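Local coordinates for protein D-alanyl-D-alanine carboxypeptidase (Streptococcus pneumoniae R6, PDB 1XP4) that probably removes the terminal D-alanine from peptidoglycan precursor peptides as a serine-type carboxypeptidase, a step in building the bacterial cell wall, at residues D272-S275 with S276-L280; M209-M213 with P214-G218; E120-F123 with V124-M127. All coordinates share one frame; numbering follows the deposited sequence.

Contact 1 of 3, residues D272-S275 with S276-L280; sequences DYIS and STFTL
The last turn of helix 262-277, where the chain passes into strand 278-284, is closed by Ser-276, Thr-277 and Phe-278 reaching back to the carbonyls of Asp-272, Tyr-273 and Ile-274. The outer two of these backbone bonds are sound: Ser-276 N to Asp-272 O, 3.2 Å, and Phe-278 N to Ile-274 O, 2.9 Å with an angle of 149° at the hydrogen. Between them Thr-277 N meets Tyr-273 O only weakly, and the threonine hydroxyl supplies a second donor there. Thr-277 OG1 gives its proton to Tyr-273 O at 2.6 Å, coming from above the carbonyl plane. The torsion chi1 of -52° swings OG1 to the side of its own backbone N, facing back up the helix, while CG2 takes the place opposite that N. Ser-276 OG stands 3.1 Å from Asp-272 O and equally far from Tyr-273 O, and its single proton may go to either.

Phe-278 is the residue at which helical geometry ends, and from here the chain enters the two-stranded antiparallel sheet with strand 313-318, in the region assigned to the C-terminal domain of the PBP5 family. The Tyr-273 ring, its CG opposite the backbone N (chi1 168°), slants across the threonine side chain, and Thr-277 OG1 sits over one of its faces near the rim, 3.2 Å from Tyr-273 CE1. Thr-277 CG2 in turn lies over one face of the Phe-278 ring, while Ile-274 O approaches that ring at its edge. Ile-274 CG2 makes a looser apolar contact with Phe-278 CD2, 4.3 Å away, and both side chains rest on Leu-28 of strand 26-31. Ser-275 OG turns away to hydrogen-bond Glu-241, just beyond the contact.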
loop_
_atom_site.group_PDB
_atom_site.type_symbol
_atom_site.label_atom_id
_atom_site.label_comp_id
_atom_site.label_asym_id
_atom_site.label_seq_id
_atom_site.Cartn_x
_atom_site.Cartn_y
_atom_site.Cartn_z
ATOM N N ASP A 272 -17.367 -3.774 6.397
ATOM C CA ASP A 272 -18.703 -4.355 6.351
ATOM C C ASP A 272 -19.455 -3.630 5.244
ATOM O O ASP A 272 -20.237 -4.227 4.512
ATOM C CB ASP A 272 -19.443 -4.163 7.679
ATOM C CG ASP A 272 -19.029 -5.169 8.740
ATOM O OD1 ASP A 272 -19.101 -6.383 8.475
ATOM O OD2 ASP A 272 -18.644 -4.745 9.852
ATOM N N TYR A 273 -19.207 -2.332 5.126
ATOM C CA TYR A 273 -19.853 -1.523 4.104
ATOM C C TYR A 273 -19.413 -1.974 2.725
ATOM O O TYR A 273 -20.237 -2.304 1.865
ATOM C CB TYR A 273 -19.482 -0.051 4.283
ATOM C CG TYR A 273 -19.857 0.831 3.108
ATOM C CD1 TYR A 273 -21.190 1.080 2.794
ATOM C CD2 TYR A 273 -18.872 1.419 2.309
ATOM C CE1 TYR A 273 -21.533 1.889 1.720
ATOM C CE2 TYR A 273 -19.207 2.231 1.232
ATOM C CZ TYR A 273 -20.538 2.461 0.943
ATOM O OH TYR A 273 -20.879 3.246 -0.135
ATOM N N ILE A 274 -18.101 -1.989 2.526
ATOM C CA ILE A 274 -17.515 -2.367 1.246
ATOM C C ILE A 274 -17.920 -3.737 0.723
ATOM O O ILE A 274 -18.181 -3.898 -0.472
ATOM C CB ILE A 274 -15.990 -2.294 1.324
ATOM C CG1 ILE A 274 -15.576 -0.843 1.560
ATOM C CG2 ILE A 274 -15.372 -2.848 0.054
ATOM C CD1 ILE A 274 -14.136 -0.674 1.938
ATOM N N SER A 275 -17.973 -4.720 1.615
ATOM C CA SER A 275 -18.332 -6.076 1.226
ATOM C C SER A 275 -19.813 -6.271 0.942
ATOM O O SER A 275 -20.195 -7.168 0.188
ATOM C CB SER A 275 -17.870 -7.058 2.294
ATOM O OG SER A 275 -16.457 -7.078 2.338
ATOM N N SER A 276 -20.657 -5.444 1.539
ATOM C CA SER A 276 -22.076 -5.579 1.288
ATOM C C SER A 276 -22.474 -4.682 0.114
ATOM O O SER A 276 -23.546 -4.855 -0.460
ATOM C CB SER A 276 -22.874 -5.196 2.535
ATOM O OG SER A 276 -22.807 -3.802 2.776
ATOM N N THR A 277 -21.602 -3.740 -0.248
ATOM C CA THR A 277 -21.867 -2.791 -1.335
ATOM C C THR A 277 -21.243 -3.123 -2.693
ATOM O O THR A 277 -21.785 -2.761 -3.735
ATOM C CB THR A 277 -21.363 -1.388 -0.969
ATOM O OG1 THR A 277 -21.893 -1.003 0.303
ATOM C CG2 THR A 277 -21.769 -0.381 -2.046
ATOM N N PHE A 278 -20.085 -3.776 -2.674
ATOM C CA PHE A 278 -19.372 -4.129 -3.896
ATOM C C PHE A 278 -19.020 -5.597 -3.919
ATOM O O PHE A 278 -18.857 -6.226 -2.877
ATOM C CB PHE A 278 -18.081 -3.337 -4.001
ATOM C CG PHE A 278 -18.278 -1.863 -4.041
ATOM C CD1 PHE A 278 -18.714 -1.241 -5.201
ATOM C CD2 PHE A 278 -18.003 -1.087 -2.923
ATOM C CE1 PHE A 278 -18.869 0.135 -5.249
ATOM C CE2 PHE A 278 -18.156 0.294 -2.958
ATOM C CZ PHE A 278 -18.588 0.906 -4.120
ATOM N N THR A 279 -18.869 -6.129 -5.120
ATOM C CA THR A 279 -18.534 -7.531 -5.294
ATOM C C THR A 279 -17.725 -7.712 -6.572
ATOM O O THR A 279 -17.661 -6.811 -7.398
ATOM C CB THR A 279 -19.812 -8.377 -5.383
ATOM O OG1 THR A 279 -19.474 -9.715 -5.742
ATOM C CG2 THR A 279 -20.750 -7.813 -6.436
ATOM N N LEU A 280 -17.096 -8.869 -6.724
ATOM C CA LEU A 280 -16.312 -9.158 -7.920
ATOM C C LEU A 280 -17.089 -10.130 -8.796
ATOM O O LEU A 280 -17.197 -11.309 -8.460
ATOM C CB LEU A 280 -14.965 -9.800 -7.561
ATOM C CG LEU A 280 -13.875 -8.997 -6.851
ATOM C CD1 LEU A 280 -12.677 -9.903 -6.623
ATOM C CD2 LEU A 280 -13.476 -7.777 -7.687
#

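Contact 2 of 3, residues M209-M213 with P214-G218; sequences MLEGM and PAYRG
Two backbone hydrogen bonds tie Met-213 to Tyr-216 and Met-209 to Arg-217, folding this loop back on itself. Tyr-216 N donates to Met-213 O over 3.1 Å and closes a type I beta turn; Arg-217 N reaches Met-209 O at 3.3 Å with an angle of 156° at the hydrogen. A type II turn from Leu-210 to Met-213 precedes the type I turn, with Gly-212 at positive phi, so that two consecutive turns bring Tyr-216 back beside Met-209. A CA-H...O contact from Met-209 CA to Ala-215 O, 3.3 Å, adds to the closure.

Apolar contacts are made by Met-209, a selenomethionine. Its CG lies 4.2 Å from Ala-215 CB, and a bend at chi3 (93°) turns CE to within 3.6 Å of Arg-217 CB, the two side chains running side by side in the same direction.

The aromatic contacts belong to Tyr-216. Its ring presents an edge to the peptide between Leu-210 and Glu-211, with CD1 3.2 Å from Leu-210 O. Glu-211 bends at chi2 to run alongside the tyrosine, and its OE1 comes 3.7 Å from Tyr-216 CE1; the carboxylate and ring planes are turned 42° apart.

Charge is concentrated at the far end of Arg-217, whose guanidinium forms salt bridges with Glu-241, at the end of strand 234-241, and with Asp-272 of helix 262-277. Met-209 packs on Phe-264, Thr-267 and Ser-268 of that same helix and Ala-215 on Phe-264, so the loop, which joins strand 201-204 to strand 220-228 at the edge of the five-stranded sheet, is fastened to the helix by both apolar and charged contacts.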
loop_
_atom_site.group_PDB
_atom_site.type_symbol
_atom_site.label_atom_id
_atom_site.label_comp_id
_atom_site.label_asym_id
_atom_site.label_seq_id
_atom_site.Cartn_x
_atom_site.Cartn_y
_atom_site.Cartn_z
HETATM N N MSE A 209 -5.780 -6.498 14.391
HETATM C CA MSE A 209 -6.760 -7.181 13.558
HETATM C C MSE A 209 -6.143 -8.458 12.992
HETATM O O MSE A 209 -6.748 -9.147 12.167
HETATM C CB MSE A 209 -7.229 -6.269 12.426
HETATM C CG MSE A 209 -8.111 -5.137 12.904
HETATM SE SE MSE A 209 -8.580 -3.917 11.504
HETATM C CE MSE A 209 -10.250 -4.712 10.978
ATOM N N LEU A 210 -4.935 -8.768 13.455
ATOM C CA LEU A 210 -4.223 -9.957 13.016
ATOM C C LEU A 210 -4.628 -11.210 13.809
ATOM O O LEU A 210 -5.363 -11.142 14.807
ATOM C CB LEU A 210 -2.709 -9.731 13.132
ATOM C CG LEU A 210 -2.085 -8.632 12.260
ATOM C CD1 LEU A 210 -0.600 -8.461 12.581
ATOM C CD2 LEU A 210 -2.267 -8.991 10.787
ATOM N N GLU A 211 -4.132 -12.353 13.347
ATOM C CA GLU A 211 -4.405 -13.649 13.959
ATOM C C GLU A 211 -4.097 -13.719 15.453
ATOM O O GLU A 211 -2.981 -13.412 15.887
ATOM C CB GLU A 211 -3.612 -14.729 13.222
ATOM C CG GLU A 211 -3.864 -14.733 11.720
ATOM C CD GLU A 211 -4.746 -15.888 11.260
ATOM O OE1 GLU A 211 -5.553 -16.400 12.078
ATOM O OE2 GLU A 211 -4.636 -16.271 10.071
ATOM N N GLY A 212 -5.104 -14.134 16.222
ATOM C CA GLY A 212 -4.975 -14.281 17.663
ATOM C C GLY A 212 -5.019 -13.005 18.483
ATOM O O GLY A 212 -4.683 -13.022 19.666
HETATM N N MSE A 213 -5.456 -11.905 17.877
HETATM C CA MSE A 213 -5.498 -10.612 18.564
HETATM C C MSE A 213 -6.901 -10.103 18.862
HETATM O O MSE A 213 -7.873 -10.511 18.237
HETATM C CB MSE A 213 -4.754 -9.568 17.729
HETATM C CG MSE A 213 -3.394 -10.036 17.244
HETATM SE SE MSE A 213 -1.906 -9.490 18.340
HETATM C CE MSE A 213 -2.800 -9.001 19.969
ATOM N N PRO A 214 -7.016 -9.182 19.822
ATOM C CA PRO A 214 -8.286 -8.587 20.240
ATOM C C PRO A 214 -9.251 -8.174 19.136
ATOM O O PRO A 214 -10.382 -8.643 19.103
ATOM C CB PRO A 214 -7.838 -7.398 21.081
ATOM C CG PRO A 214 -6.640 -7.946 21.766
ATOM C CD PRO A 214 -5.908 -8.638 20.626
ATOM N N ALA A 215 -8.808 -7.303 18.239
ATOM C CA ALA A 215 -9.671 -6.812 17.172
ATOM C C ALA A 215 -9.569 -7.584 15.868
ATOM O O ALA A 215 -9.779 -7.021 14.791
ATOM C CB ALA A 215 -9.388 -5.336 16.930
ATOM N N TYR A 216 -9.260 -8.872 15.973
ATOM C CA TYR A 216 -9.130 -9.758 14.814
ATOM C C TYR A 216 -10.290 -9.648 13.828
ATOM O O TYR A 216 -11.447 -9.509 14.225
ATOM C CB TYR A 216 -9.039 -11.210 15.282
ATOM C CG TYR A 216 -9.067 -12.233 14.167
ATOM C CD1 TYR A 216 -7.893 -12.636 13.526
ATOM C CD2 TYR A 216 -10.271 -12.787 13.736
ATOM C CE1 TYR A 216 -7.919 -13.565 12.486
ATOM C CE2 TYR A 216 -10.306 -13.715 12.695
ATOM C CZ TYR A 216 -9.129 -14.098 12.076
ATOM O OH TYR A 216 -9.169 -15.005 11.041
ATOM N N ARG A 217 -9.962 -9.727 12.544
ATOM C CA ARG A 217 -10.936 -9.681 11.460
ATOM C C ARG A 217 -10.309 -10.538 10.360
ATOM O O ARG A 217 -9.294 -10.174 9.764
ATOM C CB ARG A 217 -11.173 -8.224 11.012
ATOM C CG ARG A 217 -11.553 -8.002 9.536
ATOM C CD ARG A 217 -12.974 -8.391 9.136
ATOM N NE ARG A 217 -13.973 -7.387 9.497
ATOM C CZ ARG A 217 -15.096 -7.162 8.813
ATOM N NH1 ARG A 217 -15.369 -7.851 7.715
ATOM N NH2 ARG A 217 -15.976 -6.278 9.249
ATOM N N GLY A 218 -10.908 -11.701 10.132
ATOM C CA GLY A 218 -10.401 -12.625 9.136
ATOM C C GLY A 218 -10.048 -12.012 7.796
ATOM O O GLY A 218 -10.873 -11.337 7.172
#

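Contact 3 of 3, residues E120-F123 with V124-M127; sequences EKDF and VDMM
Regular alpha-helical i to i+4 bonds run through the first turns of helix 120-133, from Val-124 N to Glu-120 O at 2.8 Å through to Met-127 N to Phe-123 O at 2.9 Å. On one side Lys-121 extends its chain and bends only at chi4 (-57°), bringing NZ to Asp-125 OD2 in a 2.8 Å salt bridge that uses the syn lone pair of Asp-125 OD2. The same OD2 accepts from a water that also donates to Asp-122 OD1, bridging two carboxylates whose nearest oxygens, Asp-122 OD1 and Asp-125 OD2, are 4.5 Å apart. Asp-125 OD1 is hydrogen-bonded to Tyr-157, and Asp-122 OD2 to Ser-119. The buried Phe-123 ring meets two selenomethionines obliquely: Met-127 SE lies 3.7 Å from Phe-123 CD2, its side chain crossing the phenylalanine at about a right angle, and Met-126 SE stands 5.3 Å from the ring centroid. Both are Met-aromatic contacts, and this cluster packs against helix 44-57, which begins at the predicted catalytic Lys-44. Lys-121 and the shared water would be expected to ease the repulsion between Asp-122 and Asp-125.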
loop_
_atom_site.group_PDB
_atom_site.type_symbol
_atom_site.label_atom_id
_atom_site.label_comp_id
_atom_site.label_asym_id
_atom_site.label_seq_id
_atom_site.Cartn_x
_atom_site.Cartn_y
_atom_site.Cartn_z
ATOM N N GLU A 120 19.485 10.920 7.981
ATOM C CA GLU A 120 18.045 10.955 7.854
ATOM C C GLU A 120 17.662 12.072 6.868
ATOM O O GLU A 120 16.723 11.927 6.089
ATOM C CB GLU A 120 17.398 11.184 9.221
ATOM C CG GLU A 120 15.892 11.234 9.152
ATOM C CD GLU A 120 15.224 11.203 10.507
ATOM O OE1 GLU A 120 15.745 11.857 11.439
ATOM O OE2 GLU A 120 14.166 10.539 10.627
ATOM N N LYS A 121 18.407 13.174 6.882
ATOM C CA LYS A 121 18.117 14.282 5.983
ATOM C C LYS A 121 18.137 13.866 4.523
ATOM O O LYS A 121 17.199 14.147 3.776
ATOM C CB LYS A 121 19.114 15.421 6.149
ATOM C CG LYS A 121 18.849 16.511 5.125
ATOM C CD LYS A 121 19.951 17.552 5.024
ATOM C CE LYS A 121 19.607 18.596 3.946
ATOM N NZ LYS A 121 19.379 17.984 2.607
ATOM N N ASP A 122 19.227 13.232 4.104
ATOM C CA ASP A 122 19.334 12.791 2.722
ATOM C C ASP A 122 18.204 11.821 2.443
ATOM O O ASP A 122 17.569 11.888 1.388
ATOM C CB ASP A 122 20.684 12.114 2.463
ATOM C CG ASP A 122 21.857 13.077 2.613
ATOM O OD1 ASP A 122 21.806 14.176 2.022
ATOM O OD2 ASP A 122 22.833 12.734 3.317
ATOM N N PHE A 123 17.938 10.928 3.393
ATOM C CA PHE A 123 16.857 9.966 3.211
ATOM C C PHE A 123 15.525 10.696 2.978
ATOM O O PHE A 123 14.737 10.300 2.116
ATOM C CB PHE A 123 16.733 9.034 4.421
ATOM C CG PHE A 123 15.938 7.799 4.135
ATOM C CD1 PHE A 123 16.525 6.713 3.496
ATOM C CD2 PHE A 123 14.589 7.733 4.457
ATOM C CE1 PHE A 123 15.779 5.575 3.180
ATOM C CE2 PHE A 123 13.832 6.601 4.146
ATOM C CZ PHE A 123 14.431 5.520 3.506
ATOM N N VAL A 124 15.277 11.760 3.739
ATOM C CA VAL A 124 14.046 12.527 3.572
ATOM C C VAL A 124 13.948 13.105 2.156
ATOM O O VAL A 124 12.875 13.103 1.544
ATOM C CB VAL A 124 13.937 13.684 4.596
ATOM C CG1 VAL A 124 12.747 14.580 4.237
ATOM C CG2 VAL A 124 13.764 13.120 6.018
ATOM N N ASP A 125 15.065 13.597 1.633
ATOM C CA ASP A 125 15.055 14.143 0.293
ATOM C C ASP A 125 14.694 13.020 -0.665
ATOM O O ASP A 125 14.045 13.243 -1.691
ATOM C CB ASP A 125 16.418 14.733 -0.061
ATOM C CG ASP A 125 16.750 15.974 0.758
ATOM O OD1 ASP A 125 15.825 16.760 1.067
ATOM O OD2 ASP A 125 17.940 16.171 1.081
HETATM N N MSE A 126 15.109 11.806 -0.326
HETATM C CA MSE A 126 14.797 10.663 -1.163
HETATM C C MSE A 126 13.301 10.392 -1.110
HETATM O O MSE A 126 12.676 10.123 -2.140
HETATM C CB MSE A 126 15.571 9.422 -0.705
HETATM C CG MSE A 126 17.012 9.371 -1.188
HETATM SE SE MSE A 126 18.001 7.827 -0.571
HETATM C CE MSE A 126 16.881 6.437 -1.301
HETATM N N MSE A 127 12.709 10.463 0.080
HETATM C CA MSE A 127 11.282 10.206 0.159
HETATM C C MSE A 127 10.471 11.351 -0.442
HETATM O O MSE A 127 9.341 11.150 -0.901
HETATM C CB MSE A 127 10.840 9.866 1.602
HETATM C CG MSE A 127 11.616 10.507 2.736
HETATM SE SE MSE A 127 11.407 9.598 4.476
HETATM C CE MSE A 127 9.480 9.615 4.648
HETATM O O HOH W 1 20.219 15.125 -0.204
#

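How the contacts relate
Contact 3 comes first along the chain, then contact 2, then contact 1. Contacts 1 and 2 have centres about 20 Å apart and meet directly through the salt bridge between Asp-272 and Arg-217; both draw on helix 262-277, contact 1 forming its end and contact 2 packing against it. Contact 3 is remote, its centre about 39 Å from that of contact 1, on the opposite side of the chain's centre, and about 34 Å from that of contact 2. It belongs to the helical part of the carboxypeptidase region, near the predicted active site, whereas contact 2 leads into the five-stranded sheet and contact 1 carries the chain from that region toward the C-terminal domain.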